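Local atomic coordinates of N-acetylmuramoyl-L-alanine amidase XlyA (Bacillus subtilis, PDB entry 3RDR), a protein that hydrolyses the amide link between N-acetylmuramoyl residues and L-amino acids in certain cell-wall glycopeptides, through its zinc-containing N-terminal catalytic domain. Residues T66-H71 with Q113-T118. Residues are numbered along the deposited sequence; the frame is centred on the assembly and turned at random.
Sequences TEIYQH and QWLIKT
I68 reaches from strand 68-70 to W114 and L115 on helix 105-122, and one methyl makes both contacts. From CB, which points toward the helix, the side chain divides: CG2 stands anti to the backbone N, while CG1 lies anti to the carbonyl carbon (chi1 -61°) and carries the longer arm. With chi2 extended at 170°, that arm ends in CD1. This methyl lies 3.7 Å from CZ3 of W114, meeting the six-membered ring at its edge, near the ring plane. The same CD1 lies 4.1 Å from CB of L115. The beta-branched isoleucine suits a strand, and its CG1-CD1 arm bridges the distance to the helix; the indole presents the CE3-CZ3 edge of its benzene ring, on the side away from NE1. L115 gives I68 its CB, and its side chain packs on F61 and V63. One helical turn on, T118 OG1 donates to W114 O at 2.9 Å; the hydroxyl sits above the indole, offset toward its rim. Around this apolar contact, I7 touches both I68 and W114, and F61 touches I68 as well, so this part of helix 105-122 packs against side chains of the three adjacent strands 7-9, 68-70 and 61-63.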
ATOM      1  N   THR A  66       8.873   3.009  11.309  1.00 29.04           N
ATOM      2  CA  THR A  66      10.306   2.786  11.225  1.00 31.45           C
ATOM      3  C   THR A  66      10.819   2.492   9.821  1.00 31.88           C
ATOM      4  O   THR A  66      11.806   3.078   9.379  1.00 30.52           O
ATOM      5  CB  THR A  66      10.722   1.623  12.147  1.00 32.81           C
ATOM      6  OG1 THR A  66      10.262   1.887  13.478  1.00 35.37           O
ATOM      7  CG2 THR A  66      12.233   1.463  12.164  1.00 35.01           C
ATOM      8  N   GLU A  67      10.151   1.586   9.114  1.00 32.30           N
ATOM      9  CA  GLU A  67      10.600   1.221   7.778  1.00 31.16           C
ATOM     10  C   GLU A  67       9.482   0.870   6.813  1.00 29.79           C
ATOM     11  O   GLU A  67       8.303   0.941   7.151  1.00 27.74           O
ATOM     12  CB  GLU A  67      11.568   0.048   7.883  1.00 33.71           C
ATOM     13  CG  GLU A  67      11.047  -1.065   8.764  1.00 34.80           C
ATOM     14  CD  GLU A  67      12.112  -2.081   9.090  1.00 38.21           C
ATOM     15  OE1 GLU A  67      13.306  -1.715   9.048  1.00 39.61           O
ATOM     16  OE2 GLU A  67      11.756  -3.237   9.403  1.00 39.44           O
ATOM     17  N   ILE A  68       9.882   0.476   5.608  1.00 28.81           N
ATOM     18  CA  ILE A  68       8.958   0.111   4.543  1.00 27.18           C
ATOM     19  C   ILE A  68       9.385  -1.222   3.940  1.00 27.58           C
ATOM     20  O   ILE A  68      10.569  -1.437   3.678  1.00 28.32           O
ATOM     21  CB  ILE A  68       8.972   1.173   3.418  1.00 26.04           C
ATOM     22  CG1 ILE A  68       8.536   2.530   3.966  1.00 25.33           C
ATOM     23  CG2 ILE A  68       8.056   0.747   2.278  1.00 26.01           C
ATOM     24  CD1 ILE A  68       8.753   3.670   2.993  1.00 22.54           C
ATOM     25  N   TYR A  69       8.422  -2.116   3.737  1.00 25.33           N
ATOM     26  CA  TYR A  69       8.685  -3.416   3.136  1.00 24.55           C
ATOM     27  C   TYR A  69       7.948  -3.486   1.805  1.00 24.18           C
ATOM     28  O   TYR A  69       6.810  -3.028   1.701  1.00 23.64           O
ATOM     29  CB  TYR A  69       8.196  -4.554   4.040  1.00 22.89           C
ATOM     30  CG  TYR A  69       9.245  -5.097   4.988  1.00 26.05           C
ATOM     31  CD1 TYR A  69       9.668  -4.356   6.097  1.00 26.35           C
ATOM     32  CD2 TYR A  69       9.830  -6.345   4.766  1.00 24.84           C
ATOM     33  CE1 TYR A  69      10.650  -4.848   6.959  1.00 27.24           C
ATOM     34  CE2 TYR A  69      10.813  -6.848   5.621  1.00 26.58           C
ATOM     35  CZ  TYR A  69      11.218  -6.095   6.714  1.00 27.80           C
ATOM     36  OH  TYR A  69      12.194  -6.585   7.554  1.00 29.90           O
ATOM     37  N   GLN A  70       8.602  -4.046   0.790  1.00 23.62           N
ATOM     38  CA  GLN A  70       7.996  -4.190  -0.535  1.00 24.58           C
ATOM     39  C   GLN A  70       7.758  -5.682  -0.759  1.00 24.15           C
ATOM     40  O   GLN A  70       8.681  -6.489  -0.666  1.00 23.44           O
ATOM     41  CB  GLN A  70       8.922  -3.639  -1.619  1.00 25.67           C
ATOM     42  CG  GLN A  70       8.246  -3.444  -2.968  1.00 27.31           C
ATOM     43  CD  GLN A  70       9.230  -3.056  -4.058  1.00 28.03           C
ATOM     44  OE1 GLN A  70      10.238  -2.410  -3.791  1.00 30.61           O
ATOM     45  NE2 GLN A  70       8.933  -3.437  -5.290  1.00 26.18           N
ATOM     46  N   HIS A  71       6.515  -6.034  -1.065  1.00 23.46           N
ATOM     47  CA  HIS A  71       6.125  -7.423  -1.249  1.00 22.61           C
ATOM     48  C   HIS A  71       5.989  -7.841  -2.707  1.00 23.20           C
ATOM     49  O   HIS A  71       5.930  -9.029  -3.014  1.00 21.07           O
ATOM     50  CB  HIS A  71       4.789  -7.652  -0.542  1.00 21.81           C
ATOM     51  CG  HIS A  71       4.678  -6.951   0.775  1.00 21.40           C
ATOM     52  ND1 HIS A  71       5.344  -7.376   1.904  1.00 21.42           N
ATOM     53  CD2 HIS A  71       3.996  -5.837   1.135  1.00 18.53           C
ATOM     54  CE1 HIS A  71       5.077  -6.555   2.905  1.00 22.16           C
ATOM     55  NE2 HIS A  71       4.261  -5.613   2.464  1.00 21.19           N
ATOM     56  N   GLN A 113       3.929   9.385   2.988  1.00 30.06           N
ATOM     57  CA  GLN A 113       3.865  10.560   2.122  1.00 30.03           C
ATOM     58  C   GLN A 113       5.186  10.696   1.374  1.00 29.67           C
ATOM     59  O   GLN A 113       5.209  11.077   0.204  1.00 30.83           O
ATOM     60  CB  GLN A 113       3.565  11.818   2.949  1.00 30.09           C
ATOM     61  CG  GLN A 113       2.163  11.810   3.541  1.00 28.05           C
ATOM     62  CD  GLN A 113       1.907  12.952   4.511  1.00 29.74           C
ATOM     63  OE1 GLN A 113       2.677  13.172   5.441  1.00 30.51           O
ATOM     64  NE2 GLN A 113       0.812  13.669   4.304  1.00 29.17           N
ATOM     65  N   TRP A 114       6.287  10.371   2.041  1.00 29.95           N
ATOM     66  CA  TRP A 114       7.591  10.433   1.395  1.00 30.86           C
ATOM     67  C   TRP A 114       7.636   9.403   0.266  1.00 30.60           C
ATOM     68  O   TRP A 114       8.067   9.699  -0.848  1.00 31.68           O
ATOM     69  CB  TRP A 114       8.710  10.131   2.392  1.00 33.55           C
ATOM     70  CG  TRP A 114      10.010   9.835   1.703  1.00 37.07           C
ATOM     71  CD1 TRP A 114      10.862  10.738   1.131  1.00 37.19           C
ATOM     72  CD2 TRP A 114      10.551   8.537   1.421  1.00 38.97           C
ATOM     73  NE1 TRP A 114      11.897  10.082   0.505  1.00 38.96           N
ATOM     74  CE2 TRP A 114      11.731   8.731   0.668  1.00 39.44           C
ATOM     75  CE3 TRP A 114      10.151   7.228   1.728  1.00 38.64           C
ATOM     76  CZ2 TRP A 114      12.516   7.665   0.215  1.00 39.95           C
ATOM     77  CZ3 TRP A 114      10.931   6.167   1.277  1.00 39.88           C
ATOM     78  CH2 TRP A 114      12.100   6.393   0.529  1.00 41.01           C
ATOM     79  N   LEU A 115       7.195   8.186   0.569  1.00 29.59           N
ATOM     80  CA  LEU A 115       7.168   7.108  -0.415  1.00 28.40           C
ATOM     81  C   LEU A 115       6.314   7.498  -1.619  1.00 27.49           C
ATOM     82  O   LEU A 115       6.725   7.327  -2.766  1.00 27.17           O
ATOM     83  CB  LEU A 115       6.606   5.829   0.215  1.00 25.32           C
ATOM     84  CG  LEU A 115       6.330   4.639  -0.714  1.00 25.51           C
ATOM     85  CD1 LEU A 115       7.628   4.181  -1.366  1.00 23.60           C
ATOM     86  CD2 LEU A 115       5.705   3.494   0.083  1.00 23.11           C
ATOM     87  N   ILE A 116       5.124   8.023  -1.353  1.00 28.71           N
ATOM     88  CA  ILE A 116       4.218   8.421  -2.420  1.00 29.45           C
ATOM     89  C   ILE A 116       4.818   9.508  -3.308  1.00 32.70           C
ATOM     90  O   ILE A 116       4.674   9.462  -4.529  1.00 32.12           O
ATOM     91  CB  ILE A 116       2.869   8.885  -1.839  1.00 29.37           C
ATOM     92  CG1 ILE A 116       2.158   7.685  -1.198  1.00 29.21           C
ATOM     93  CG2 ILE A 116       1.998   9.491  -2.933  1.00 27.33           C
ATOM     94  CD1 ILE A 116       0.909   8.044  -0.431  1.00 28.38           C
ATOM     95  N   LYS A 117       5.493  10.482  -2.703  1.00 34.85           N
ATOM     96  CA  LYS A 117       6.117  11.555  -3.474  1.00 37.20           C
ATOM     97  C   LYS A 117       7.166  10.963  -4.412  1.00 37.04           C
ATOM     98  O   LYS A 117       7.258  11.342  -5.579  1.00 37.91           O
ATOM     99  CB  LYS A 117       6.799  12.568  -2.548  1.00 39.91           C
ATOM    100  CG  LYS A 117       7.660  13.579  -3.299  1.00 42.67           C
ATOM    101  CD  LYS A 117       8.920  13.935  -2.522  1.00 46.85           C
ATOM    102  CE  LYS A 117       8.661  14.996  -1.466  1.00 49.18           C
ATOM    103  NZ  LYS A 117       8.457  16.346  -2.075  1.00 50.77           N
ATOM    104  N   THR A 118       7.959  10.039  -3.883  1.00 36.22           N
ATOM    105  CA  THR A 118       9.008   9.379  -4.649  1.00 36.94           C
ATOM    106  C   THR A 118       8.424   8.564  -5.804  1.00 37.42           C
ATOM    107  O   THR A 118       8.954   8.578  -6.912  1.00 37.79           O
ATOM    108  CB  THR A 118       9.828   8.443  -3.746  1.00 37.35           C
ATOM    109  OG1 THR A 118      10.330   9.183  -2.625  1.00 37.64           O
ATOM    110  CG2 THR A 118      10.994   7.846  -4.517  1.00 37.48           C
TER